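Cytolethal distending toxin protein B (Haemophilus ducreyi, PDB 1SR4) probably acts as the DNA-cleaving, DNase I-like subunit of a three-protein bacterial genotoxin that causes DNA damage. Local coordinates at residues Q29-E34 and A99-R104; D146-I151 and R190-V195; P207-R210 and I214-Y217; S87-G92 and S121-G126; A218-A223 and E233-S238. All blocks are in the same frame, centred on the assembly; numbering follows the deposited sequence.

Contact 1: residues Q29-E34 and A99-R104; sequences QLLSGE and AIVSRR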
# COMPACT_ATOMS: atom_id res chain seq x y z
N GLN B 29 3.40 -4.79 -0.82
CA GLN B 29 4.21 -3.73 -0.24
C GLN B 29 3.93 -3.50 1.25
O GLN B 29 4.84 -3.14 2.01
CB GLN B 29 4.03 -2.43 -1.06
CG GLN B 29 4.71 -2.51 -2.45
CD GLN B 29 4.34 -1.38 -3.42
OE1 GLN B 29 3.79 -0.35 -3.02
NE2 GLN B 29 4.68 -1.57 -4.71
N LEU B 30 2.69 -3.72 1.68
CA LEU B 30 2.36 -3.51 3.09
C LEU B 30 3.03 -4.55 3.99
O LEU B 30 3.27 -4.31 5.19
CB LEU B 30 0.83 -3.57 3.31
CG LEU B 30 0.01 -2.53 2.53
CD1 LEU B 30 -1.47 -2.73 2.87
CD2 LEU B 30 0.44 -1.09 2.86
N LEU B 31 3.33 -5.71 3.42
CA LEU B 31 3.96 -6.80 4.18
C LEU B 31 5.49 -6.88 4.11
O LEU B 31 6.10 -7.61 4.88
CB LEU B 31 3.38 -8.14 3.71
CG LEU B 31 1.87 -8.33 3.89
CD1 LEU B 31 1.35 -9.43 2.96
CD2 LEU B 31 1.58 -8.65 5.35
N SER B 32 6.12 -6.14 3.21
CA SER B 32 7.57 -6.28 3.09
C SER B 32 8.44 -5.33 3.88
O SER B 32 7.96 -4.38 4.50
CB SER B 32 7.98 -6.24 1.62
OG SER B 32 7.61 -5.02 1.04
N GLY B 33 9.73 -5.63 3.86
CA GLY B 33 10.70 -4.80 4.54
C GLY B 33 10.65 -4.93 6.04
O GLY B 33 9.79 -5.62 6.59
N GLU B 34 11.59 -4.26 6.69
CA GLU B 34 11.72 -4.24 8.15
C GLU B 34 10.48 -3.70 8.84
O GLU B 34 10.20 -4.06 9.98
CB GLU B 34 12.92 -3.36 8.55
CG GLU B 34 14.27 -4.08 8.68
CD GLU B 34 15.43 -3.09 8.91
OE1 GLU B 34 15.23 -2.09 9.62
OE2 GLU B 34 16.55 -3.33 8.38
N ALA B 99 -10.39 -10.90 5.08
CA ALA B 99 -9.18 -11.70 5.15
C ALA B 99 -8.23 -11.12 6.18
O ALA B 99 -8.29 -9.93 6.51
CB ALA B 99 -8.48 -11.72 3.79
N ILE B 100 -7.37 -11.99 6.70
CA ILE B 100 -6.35 -11.56 7.63
C ILE B 100 -5.08 -12.25 7.19
O ILE B 100 -5.06 -13.48 7.06
CB ILE B 100 -6.62 -11.97 9.10
CG1 ILE B 100 -7.86 -11.28 9.64
CG2 ILE B 100 -5.41 -11.52 9.98
CD1 ILE B 100 -8.25 -11.74 11.04
N VAL B 101 -4.04 -11.47 6.92
CA VAL B 101 -2.74 -12.02 6.53
C VAL B 101 -1.87 -11.93 7.77
O VAL B 101 -1.78 -10.88 8.39
CB VAL B 101 -2.05 -11.20 5.41
CG1 VAL B 101 -0.72 -11.88 5.02
CG2 VAL B 101 -2.97 -11.08 4.20
N SER B 102 -1.21 -13.04 8.12
CA SER B 102 -0.37 -13.08 9.29
C SER B 102 0.93 -13.84 9.02
O SER B 102 0.93 -14.87 8.32
CB SER B 102 -1.13 -13.78 10.42
OG SER B 102 -0.39 -13.77 11.62
N ARG B 103 2.03 -13.35 9.57
CA ARG B 103 3.32 -14.02 9.41
C ARG B 103 3.26 -15.32 10.23
O ARG B 103 3.76 -16.35 9.81
CB ARG B 103 4.48 -13.19 9.97
CG ARG B 103 4.50 -11.73 9.59
CD ARG B 103 4.93 -11.48 8.15
NE ARG B 103 5.84 -12.49 7.62
CZ ARG B 103 6.49 -12.36 6.47
NH1 ARG B 103 6.34 -11.27 5.74
NH2 ARG B 103 7.24 -13.36 6.01
N ARG B 104 2.64 -15.23 11.40
CA ARG B 104 2.54 -16.38 12.29
C ARG B 104 1.21 -17.11 12.19
O ARG B 104 0.17 -16.51 11.96
CB ARG B 104 2.80 -15.92 13.72
CG ARG B 104 4.23 -15.46 13.94
CD ARG B 104 4.41 -14.70 15.25
NE ARG B 104 4.22 -15.55 16.41
CZ ARG B 104 4.30 -15.12 17.67
NH1 ARG B 104 4.58 -13.85 17.92
NH2 ARG B 104 4.10 -15.97 18.67
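Leu31 and Val101 bring the two backbones to their closest approach, with CA atoms 8.8 Å apart, a spacing that leaves room for a single layer of side chains between helix 20-31 and strand 98-102. This is helix-on-sheet packing in the sandwich of the DNase I-like fold: the helix lies over the outer face of the eight-stranded mixed sheet, while Ile100 and Ser102, on the other face of the same strand, touch Ile127 of the second sheet. Alternation along one strand thus serves two layers at once.

The apolar joint is small. Leu31 presents both methyls of its forked tip to one branch of Val101, CD1 lying 3.8 Å and CD2 4.0 Å from Val101 CG1. That branch stands opposite the backbone N of its own residue (chi1 -178°), which directs it at the leucine; the two side chains pass at a slant. Val82 and Ile84 of strand 81-87 pack beside Val101, and Leu73 against Leu31.

Arg103 closes the margin of the contact, its chain bent at chi2 and chi3. Leu31 O lies at the edge of the guanidinium, near its plane, 3.8 Å from Arg103 NH1 and too far for a hydrogen bond; the polar partner of the group is Asn80 OD1, which takes NH2. From the last residue of the strand, Ser102 OG donates to Arg104 O at 2.8 Å, in the carbonyl plane and on a lone pair.

Contact 2: residues D146-I151 and R190-V195; sequences DAVSLI and RQEPAV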
# COMPACT_ATOMS: atom_id res chain seq x y z
N ASP B 146 -23.93 -1.02 12.99
CA ASP B 146 -23.75 -2.30 13.65
C ASP B 146 -22.51 -2.34 14.54
O ASP B 146 -22.31 -3.31 15.29
CB ASP B 146 -23.64 -3.40 12.59
CG ASP B 146 -22.50 -3.13 11.57
OD1 ASP B 146 -22.28 -1.97 11.19
OD2 ASP B 146 -21.85 -4.10 11.13
N ALA B 147 -21.70 -1.29 14.49
CA ALA B 147 -20.44 -1.27 15.23
C ALA B 147 -20.47 -1.38 16.76
O ALA B 147 -19.65 -2.08 17.35
CB ALA B 147 -19.65 -0.03 14.82
N VAL B 148 -21.40 -0.69 17.40
CA VAL B 148 -21.45 -0.75 18.85
C VAL B 148 -21.77 -2.15 19.39
O VAL B 148 -21.09 -2.62 20.30
CB VAL B 148 -22.46 0.28 19.42
CG1 VAL B 148 -22.73 -0.01 20.90
CG2 VAL B 148 -21.87 1.69 19.28
N SER B 149 -22.80 -2.81 18.84
CA SER B 149 -23.13 -4.16 19.32
C SER B 149 -22.04 -5.16 18.91
O SER B 149 -21.82 -6.16 19.60
CB SER B 149 -24.52 -4.62 18.83
OG SER B 149 -24.59 -4.80 17.43
N LEU B 150 -21.35 -4.89 17.81
CA LEU B 150 -20.27 -5.78 17.38
C LEU B 150 -19.15 -5.72 18.43
O LEU B 150 -18.66 -6.74 18.90
CB LEU B 150 -19.73 -5.37 16.01
CG LEU B 150 -18.69 -6.31 15.37
CD1 LEU B 150 -19.29 -7.70 15.21
CD2 LEU B 150 -18.26 -5.76 14.01
N ILE B 151 -18.75 -4.50 18.81
CA ILE B 151 -17.71 -4.30 19.82
C ILE B 151 -18.15 -4.90 21.16
O ILE B 151 -17.38 -5.60 21.83
CB ILE B 151 -17.41 -2.78 20.01
CG1 ILE B 151 -16.93 -2.15 18.69
CG2 ILE B 151 -16.36 -2.58 21.12
CD1 ILE B 151 -15.79 -2.87 18.06
N ARG B 190 -20.40 4.91 24.65
CA ARG B 190 -20.68 5.28 26.04
C ARG B 190 -21.97 4.67 26.57
O ARG B 190 -22.20 4.64 27.78
CB ARG B 190 -20.69 6.80 26.17
CG ARG B 190 -19.32 7.39 26.05
CD ARG B 190 -19.38 8.88 25.89
NE ARG B 190 -18.03 9.44 25.81
CZ ARG B 190 -17.77 10.71 25.52
NH1 ARG B 190 -18.77 11.56 25.29
NH2 ARG B 190 -16.51 11.13 25.47
N GLN B 191 -22.82 4.19 25.67
CA GLN B 191 -24.08 3.56 26.05
C GLN B 191 -23.80 2.17 26.65
O GLN B 191 -24.70 1.52 27.18
CB GLN B 191 -24.99 3.41 24.84
CG GLN B 191 -25.40 4.73 24.20
CD GLN B 191 -26.04 5.70 25.19
OE1 GLN B 191 -25.35 6.49 25.85
NE2 GLN B 191 -27.37 5.63 25.31
N GLU B 192 -22.55 1.72 26.56
CA GLU B 192 -22.13 0.44 27.11
C GLU B 192 -20.94 0.81 27.98
O GLU B 192 -19.79 0.62 27.58
CB GLU B 192 -21.66 -0.54 26.02
CG GLU B 192 -22.74 -1.09 25.10
CD GLU B 192 -23.71 -2.04 25.80
OE1 GLU B 192 -23.32 -2.74 26.75
OE2 GLU B 192 -24.88 -2.08 25.37
N PRO B 193 -21.20 1.34 29.18
CA PRO B 193 -20.14 1.75 30.11
C PRO B 193 -18.98 0.78 30.28
O PRO B 193 -17.83 1.18 30.20
CB PRO B 193 -20.90 2.00 31.41
CG PRO B 193 -22.25 2.47 30.92
CD PRO B 193 -22.53 1.47 29.82
N ALA B 194 -19.27 -0.50 30.53
CA ALA B 194 -18.18 -1.45 30.73
C ALA B 194 -17.30 -1.62 29.49
O ALA B 194 -16.08 -1.80 29.60
CB ALA B 194 -18.74 -2.81 31.17
N VAL B 195 -17.90 -1.57 28.32
CA VAL B 195 -17.15 -1.72 27.08
C VAL B 195 -16.31 -0.47 26.86
O VAL B 195 -15.09 -0.54 26.62
CB VAL B 195 -18.09 -1.91 25.88
CG1 VAL B 195 -17.29 -1.94 24.59
CG2 VAL B 195 -18.88 -3.19 26.04
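Ile151 and Val195 form the tight end of this contact, their CA atoms 7.7 Å apart and their side chains meeting through one methyl each. Ile151 CG2 lies 3.6 Å from Val195 CG1, a close van der Waals approach, and both residues are buried. In each case the touching methyl is the branch placed opposite the backbone N, with chi1 of Val195 at 175°. The two side chains meet aslant. The remaining arm of Ile151, CG1 and CD1, leads away from Val195 and ends against Ile219 of strand 216-221. One isoleucine therefore divides its branches between a neighbouring helix and the sheet beneath.

The setting is the helical layer that covers the outer face of the six-stranded sheet in the DNase I-like sandwich. Helix 147-159 runs over that sheet, and the start of the short helix 193-197 packs against it; Leu189 of helix 182-189 touches both Ile151 and Val195.

Toward solvent the packing slackens. Val148 and Glu192, both partly exposed, have CA atoms 8.4 Å apart, and their nearest atoms are Val148 CG1 and Glu192 CG at 4.3 Å. Here the aliphatic part of an acid replaces a true apolar partner. Glu192 occupies the N-cap position of helix 193-197, and its carbonyl accepts a weak bond from Val195 N. Its carboxylate makes a long, weak ion pair with Arg152 on the facing helix, whereas Ala188 adds an apolar neighbour to Val148.

Contact 3: residues P207-R210 and I214-Y217; sequences PTHR and ILDY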
# COMPACT_ATOMS: atom_id res chain seq x y z
N PRO B 207 -7.21 11.82 6.76
CA PRO B 207 -8.21 11.04 6.02
C PRO B 207 -7.71 9.62 5.67
O PRO B 207 -6.51 9.43 5.43
CB PRO B 207 -8.43 11.89 4.76
CG PRO B 207 -8.20 13.30 5.26
CD PRO B 207 -6.99 13.14 6.15
N THR B 208 -8.60 8.63 5.70
CA THR B 208 -8.20 7.26 5.32
C THR B 208 -8.99 6.84 4.08
O THR B 208 -8.90 5.69 3.65
CB THR B 208 -8.48 6.20 6.42
OG1 THR B 208 -9.90 6.01 6.55
CG2 THR B 208 -7.90 6.64 7.76
N HIS B 209 -9.74 7.78 3.52
CA HIS B 209 -10.56 7.51 2.33
C HIS B 209 -10.57 8.78 1.48
O HIS B 209 -10.42 9.88 2.01
CB HIS B 209 -11.98 7.14 2.76
CG HIS B 209 -12.91 6.82 1.63
ND1 HIS B 209 -13.99 7.62 1.31
CD2 HIS B 209 -12.95 5.77 0.77
CE1 HIS B 209 -14.65 7.08 0.30
NE2 HIS B 209 -14.03 5.96 -0.05
N ARG B 210 -10.74 8.64 0.17
CA ARG B 210 -10.67 9.80 -0.69
C ARG B 210 -11.82 10.78 -0.57
O ARG B 210 -11.83 11.82 -1.23
CB ARG B 210 -10.44 9.34 -2.14
CG ARG B 210 -9.02 8.75 -2.30
CD ARG B 210 -8.63 8.40 -3.75
NE ARG B 210 -7.44 7.54 -3.78
CZ ARG B 210 -6.69 7.34 -4.86
NH1 ARG B 210 -7.00 7.93 -6.01
NH2 ARG B 210 -5.63 6.53 -4.79
N ILE B 214 -12.39 9.87 7.89
CA ILE B 214 -11.53 8.94 8.64
C ILE B 214 -12.47 7.76 8.94
O ILE B 214 -13.32 7.84 9.84
CB ILE B 214 -11.01 9.59 9.95
CG1 ILE B 214 -10.17 10.83 9.62
CG2 ILE B 214 -10.13 8.59 10.70
CD1 ILE B 214 -9.90 11.74 10.81
N LEU B 215 -12.31 6.67 8.19
CA LEU B 215 -13.18 5.50 8.32
C LEU B 215 -12.48 4.21 8.76
O LEU B 215 -13.13 3.26 9.21
CB LEU B 215 -13.85 5.23 6.97
CG LEU B 215 -14.56 6.40 6.26
CD1 LEU B 215 -14.92 5.99 4.83
CD2 LEU B 215 -15.82 6.82 7.06
N ASP B 216 -11.16 4.19 8.64
CA ASP B 216 -10.36 3.00 8.95
C ASP B 216 -9.46 3.21 10.15
O ASP B 216 -8.57 4.06 10.14
CB ASP B 216 -9.52 2.66 7.73
CG ASP B 216 -10.37 2.51 6.47
OD1 ASP B 216 -11.02 1.44 6.33
OD2 ASP B 216 -10.41 3.46 5.65
N TYR B 217 -9.70 2.43 11.20
CA TYR B 217 -8.90 2.55 12.40
C TYR B 217 -9.08 1.33 13.27
O TYR B 217 -9.49 0.27 12.80
CB TYR B 217 -9.26 3.85 13.15
CG TYR B 217 -10.75 4.10 13.32
CD1 TYR B 217 -11.42 3.68 14.47
CD2 TYR B 217 -11.48 4.78 12.34
CE1 TYR B 217 -12.80 3.93 14.64
CE2 TYR B 217 -12.85 5.03 12.49
CZ TYR B 217 -13.50 4.60 13.64
OH TYR B 217 -14.86 4.82 13.78
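Thr208 meets Asp216 and Leu215 across the loop that leads into strand 216-221, and its short side chain can be followed atom by atom. Thr208 CB is nearest Asp216 OD2, at 3.4 Å. The next atom, OG1, sits between the backbone N and the carbonyl carbon (chi1 70°), and from there it works in both directions. It accepts the amide of Leu215, with Leu215 N to Thr208 OG1 at 3.0 Å and an angle of 158° at the hydrogen, and it donates to the carboxylate, Thr208 OG1 to Asp216 OD2 being 2.8 Å. The hydroxyl arrives on the anti side of that oxygen, 23° out of the carboxylate plane. The methyl CG2 points elsewhere: it lies 3.6 Å from Asp216 O, a buried carbonyl without a hydrogen-bonding partner in the model, and 4.2 Å from Ile214 CG2.

Asp216 OD2 is also hydrogen-bonded to His252 ND1, and the two residues are consistent with the catalytic Asp-His pair of DNase I-like enzymes. Thr208 would then probably act from the second shell, its bond helping to fix the carboxylate's rotation. Asp216 opens strand 216-221, and both it and Thr208 pack on Val255 of the other sheet.

A second, apolar touch flanks the polar one. Leu215 CD1 comes to 3.8 Å from His209 CB and remains close to CG and ND1, approaching the ring at a slant. The same imidazole is hydrogen-bonded through ND1 to Ser211 OG, and it meets the ring of His252 obliquely.

Contact 4: residues S87-G92 and S121-G126; sequences SRLDVG and SRPAVG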
# COMPACT_ATOMS: atom_id res chain seq x y z
N SER B 87 -12.43 -15.31 4.85
CA SER B 87 -13.84 -15.52 5.10
C SER B 87 -14.57 -15.04 3.85
O SER B 87 -14.74 -13.84 3.64
CB SER B 87 -14.28 -14.73 6.33
OG SER B 87 -15.69 -14.82 6.48
N ARG B 88 -14.98 -15.97 3.00
CA ARG B 88 -15.64 -15.62 1.76
C ARG B 88 -17.14 -15.43 2.00
O ARG B 88 -17.96 -16.28 1.65
CB ARG B 88 -15.39 -16.72 0.73
CG ARG B 88 -15.86 -16.40 -0.67
CD ARG B 88 -15.63 -17.59 -1.60
NE ARG B 88 -16.23 -17.35 -2.91
CZ ARG B 88 -17.52 -17.52 -3.20
NH1 ARG B 88 -18.36 -17.97 -2.28
NH2 ARG B 88 -17.97 -17.23 -4.42
N LEU B 89 -17.48 -14.30 2.61
CA LEU B 89 -18.86 -13.95 2.92
C LEU B 89 -19.75 -13.66 1.72
O LEU B 89 -20.94 -14.02 1.71
CB LEU B 89 -18.88 -12.73 3.85
CG LEU B 89 -18.10 -12.87 5.16
CD1 LEU B 89 -18.02 -11.52 5.87
CD2 LEU B 89 -18.77 -13.90 6.04
N ASP B 90 -19.18 -13.00 0.71
CA ASP B 90 -19.93 -12.59 -0.48
C ASP B 90 -20.13 -13.72 -1.51
O ASP B 90 -19.46 -13.76 -2.54
CB ASP B 90 -19.20 -11.41 -1.14
CG ASP B 90 -20.04 -10.69 -2.17
OD1 ASP B 90 -21.16 -11.16 -2.46
OD2 ASP B 90 -19.58 -9.63 -2.68
N VAL B 91 -21.07 -14.61 -1.24
CA VAL B 91 -21.32 -15.71 -2.16
C VAL B 91 -22.03 -15.20 -3.41
O VAL B 91 -22.08 -15.88 -4.42
CB VAL B 91 -22.17 -16.83 -1.50
CG1 VAL B 91 -21.44 -17.38 -0.27
CG2 VAL B 91 -23.55 -16.29 -1.13
N GLY B 92 -22.59 -14.00 -3.34
CA GLY B 92 -23.28 -13.44 -4.49
C GLY B 92 -22.37 -12.92 -5.59
O GLY B 92 -22.55 -13.28 -6.76
N SER B 121 -25.48 -7.29 7.89
CA SER B 121 -24.23 -6.88 8.47
C SER B 121 -23.24 -8.03 8.38
O SER B 121 -23.61 -9.20 8.21
CB SER B 121 -24.43 -6.45 9.92
OG SER B 121 -24.86 -7.52 10.73
N ARG B 122 -21.96 -7.68 8.48
CA ARG B 122 -20.86 -8.65 8.42
C ARG B 122 -20.26 -8.87 9.81
O ARG B 122 -20.11 -7.92 10.60
CB ARG B 122 -19.78 -8.12 7.47
CG ARG B 122 -20.25 -7.95 6.02
CD ARG B 122 -19.28 -7.05 5.25
NE ARG B 122 -19.46 -5.63 5.55
CZ ARG B 122 -20.44 -4.87 5.05
NH1 ARG B 122 -21.34 -5.39 4.22
NH2 ARG B 122 -20.51 -3.58 5.36
N PRO B 123 -19.90 -10.12 10.13
CA PRO B 123 -19.32 -10.41 11.45
C PRO B 123 -17.86 -10.01 11.54
O PRO B 123 -17.20 -9.75 10.53
CB PRO B 123 -19.49 -11.92 11.57
CG PRO B 123 -19.22 -12.38 10.14
CD PRO B 123 -20.03 -11.36 9.33
N ALA B 124 -17.35 -9.94 12.76
CA ALA B 124 -15.93 -9.64 12.93
C ALA B 124 -15.28 -11.01 12.80
O ALA B 124 -15.82 -12.01 13.31
CB ALA B 124 -15.67 -9.05 14.32
N VAL B 125 -14.15 -11.08 12.10
CA VAL B 125 -13.44 -12.35 11.91
C VAL B 125 -12.06 -12.12 12.51
O VAL B 125 -11.42 -11.10 12.23
CB VAL B 125 -13.33 -12.71 10.41
CG1 VAL B 125 -12.54 -14.01 10.22
CG2 VAL B 125 -14.74 -12.86 9.83
N GLY B 126 -11.59 -13.04 13.35
CA GLY B 126 -10.30 -12.82 13.97
C GLY B 126 -9.47 -14.04 14.28
O GLY B 126 -9.94 -15.18 14.23
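Leu89 points its CD1 methyl at the step from Arg122 to Pro123, and that one methyl touches both residues. It reaches the CD corner of the proline ring: Leu89 CD1 lies 4.0 Å from Pro123 CD, the ring carbon next to the nitrogen. Arg122 is met across its base, with Leu89 CD1 4.1 Å from Arg122 CB. The methyl thus rests between Arg122 CB and Pro123 CD, and the long part of the arginine turns off in another direction.

That departure matters, because the arginine chain bends at chi3 (-78°) and its head is held well away from the leucine. NE donates to His138 O, and NH2 makes a salt bridge with Asp11 of protein C, another subunit of the toxin. Tyr9 of the same subunit packs against both Leu89 and Arg122, so this part of the contact is covered by a neighbouring chain.

In the DNase I-like sandwich the two sheets face each other, and this contact spans them: Ser87 ends strand 81-87 of one, and Val125 belongs to strand 124-129 of the other. With OG opposite the backbone N (chi1 174°), Ser87 lays both CB and OG against a single branch of the valine, each 4.0 Å from Val125 CG2. The hydroxyl is hydrogen-bonded to Pro65 O; its touch on the valine is therefore plain packing by an atom already committed to a carbonyl. Leu98, on the strand beside Ser87, lies against both Leu89 and Val125 and joins the two halves of the contact.

Contact 5: residues A218-A223 and E233-S238; sequences AILHDA and ERIGAS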
# COMPACT_ATOMS: atom_id res chain seq x y z
N ALA B 218 -8.76 1.46 14.55
CA ALA B 218 -8.88 0.32 15.44
C ALA B 218 -9.45 0.67 16.81
O ALA B 218 -9.50 1.84 17.21
CB ALA B 218 -7.49 -0.33 15.62
N ILE B 219 -9.91 -0.36 17.51
CA ILE B 219 -10.38 -0.21 18.87
C ILE B 219 -9.77 -1.41 19.59
O ILE B 219 -9.81 -2.54 19.08
CB ILE B 219 -11.93 -0.20 19.01
CG1 ILE B 219 -12.29 -0.01 20.49
CG2 ILE B 219 -12.53 -1.49 18.46
CD1 ILE B 219 -13.71 0.48 20.73
N LEU B 220 -9.19 -1.19 20.76
CA LEU B 220 -8.57 -2.32 21.43
C LEU B 220 -8.77 -2.40 22.93
O LEU B 220 -9.18 -1.44 23.57
CB LEU B 220 -7.07 -2.33 21.14
CG LEU B 220 -6.24 -1.14 21.62
CD1 LEU B 220 -5.84 -1.33 23.08
CD2 LEU B 220 -4.97 -1.06 20.76
N HIS B 221 -8.52 -3.58 23.47
CA HIS B 221 -8.60 -3.81 24.90
C HIS B 221 -7.24 -4.39 25.28
O HIS B 221 -6.87 -5.46 24.79
CB HIS B 221 -9.70 -4.81 25.27
CG HIS B 221 -9.60 -5.30 26.68
ND1 HIS B 221 -9.73 -4.47 27.77
CD2 HIS B 221 -9.29 -6.52 27.18
CE1 HIS B 221 -9.50 -5.14 28.88
NE2 HIS B 221 -9.22 -6.39 28.55
N ASP B 222 -6.49 -3.68 26.11
CA ASP B 222 -5.19 -4.18 26.54
C ASP B 222 -5.37 -4.77 27.94
O ASP B 222 -5.57 -4.03 28.89
CB ASP B 222 -4.17 -3.05 26.61
CG ASP B 222 -2.79 -3.55 27.03
OD1 ASP B 222 -2.70 -4.64 27.64
OD2 ASP B 222 -1.81 -2.85 26.76
N ALA B 223 -5.30 -6.09 28.04
CA ALA B 223 -5.48 -6.76 29.33
C ALA B 223 -4.50 -6.28 30.41
O ALA B 223 -4.75 -6.50 31.59
CB ALA B 223 -5.35 -8.26 29.15
N GLU B 233 -2.23 3.23 26.52
CA GLU B 233 -1.68 2.42 25.44
C GLU B 233 -0.63 3.16 24.59
O GLU B 233 -0.86 4.27 24.14
CB GLU B 233 -2.80 1.92 24.52
CG GLU B 233 -2.37 0.81 23.56
CD GLU B 233 -1.90 -0.43 24.30
OE1 GLU B 233 -2.60 -0.86 25.23
OE2 GLU B 233 -0.83 -0.99 23.94
N ARG B 234 0.52 2.53 24.35
CA ARG B 234 1.56 3.16 23.56
C ARG B 234 1.52 2.69 22.11
O ARG B 234 2.55 2.37 21.51
CB ARG B 234 2.94 2.89 24.17
CG ARG B 234 3.08 3.44 25.58
CD ARG B 234 2.76 4.92 25.61
NE ARG B 234 3.70 5.68 24.78
CZ ARG B 234 4.92 6.03 25.16
NH1 ARG B 234 5.35 5.70 26.38
NH2 ARG B 234 5.72 6.68 24.33
N ILE B 235 0.32 2.62 21.55
CA ILE B 235 0.15 2.21 20.16
C ILE B 235 -0.46 3.39 19.41
O ILE B 235 -1.47 3.94 19.84
CB ILE B 235 -0.77 0.99 20.04
CG1 ILE B 235 -0.12 -0.21 20.75
CG2 ILE B 235 -1.05 0.67 18.56
CD1 ILE B 235 -0.94 -1.52 20.67
N GLY B 236 0.17 3.82 18.32
CA GLY B 236 -0.36 4.94 17.57
C GLY B 236 -0.82 4.53 16.17
O GLY B 236 -0.23 3.62 15.56
N ALA B 237 -1.86 5.19 15.67
CA ALA B 237 -2.37 4.90 14.32
C ALA B 237 -1.74 5.88 13.35
O ALA B 237 -1.48 7.02 13.70
CB ALA B 237 -3.88 5.02 14.28
N SER B 238 -1.51 5.45 12.11
CA SER B 238 -0.92 6.33 11.12
C SER B 238 -1.21 5.79 9.73
O SER B 238 -1.31 4.57 9.57
CB SER B 238 0.60 6.38 11.34
OG SER B 238 1.24 7.16 10.35
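The two sheets of the DNase I-like sandwich close on each other here, strand 216-221 of the six-stranded sheet facing strand 235-239, the outermost strand of the eight-stranded one. Leu220 and Ile235 supply the apolar part: they cross at a slant, Leu220 CD2 lying 4.1 Å from Ile235 CD1. The other methyl of the leucine slants over the aliphatic stem of Glu233, Leu220 CD1 lying 4.1 Å from Glu233 CG. Phe257 of the neighbouring strand backs Ile235, while Ile200 and Ile202 pack on Leu220.

Where the strands give way to loop, two acids meet. Asp222 OD2 and Glu233 OE1 are 2.6 Å apart, with the side chains crossing at roughly a right angle and the carboxylate planes turned 38° from each other. Glu233 CG stands opposite the backbone N, and a bend at chi2 (61°) folds the head toward the aspartate. The second oxygen of the aspartate has a separate task: Asp222 OD1 accepts the amide of His224, which helps hold that carboxylate in place. The backbone of Glu233 faces another chain, its carbonyl O being hydrogen-bonded to Arg107 of subunit A.

Both acids are buried, and two charged carboxylate oxygens would not be expected to rest at such a distance. Burial and the nearby second acid would be expected to raise the pKa of one group, so that it probably keeps a proton and donates it to the other, turning a repulsive encounter into a cohesive one.

Contacts 1, 4 and 5 are buried; contacts 2 and 3 are only partly so, and contact 2 lies farthest out, its centre about 18 Å from the centre of the chain. Contacts 4 and 5 both join the two sheets, on opposite sides of the chain's centre, whereas contact 1 fastens a helix to one sheet and contact 2 pairs helices over the other. Contacts 3 and 5 share strand 216-221. Methyl packing dominates 1, 2 and 4, while polar groups define 3, through a threonine hydroxyl that accepts one bond and donates another, and 5, through paired acids. Ile100 of contact 1 reaches the strand of contact 4, and Leu150 of contact 2 packs on Ala124 there.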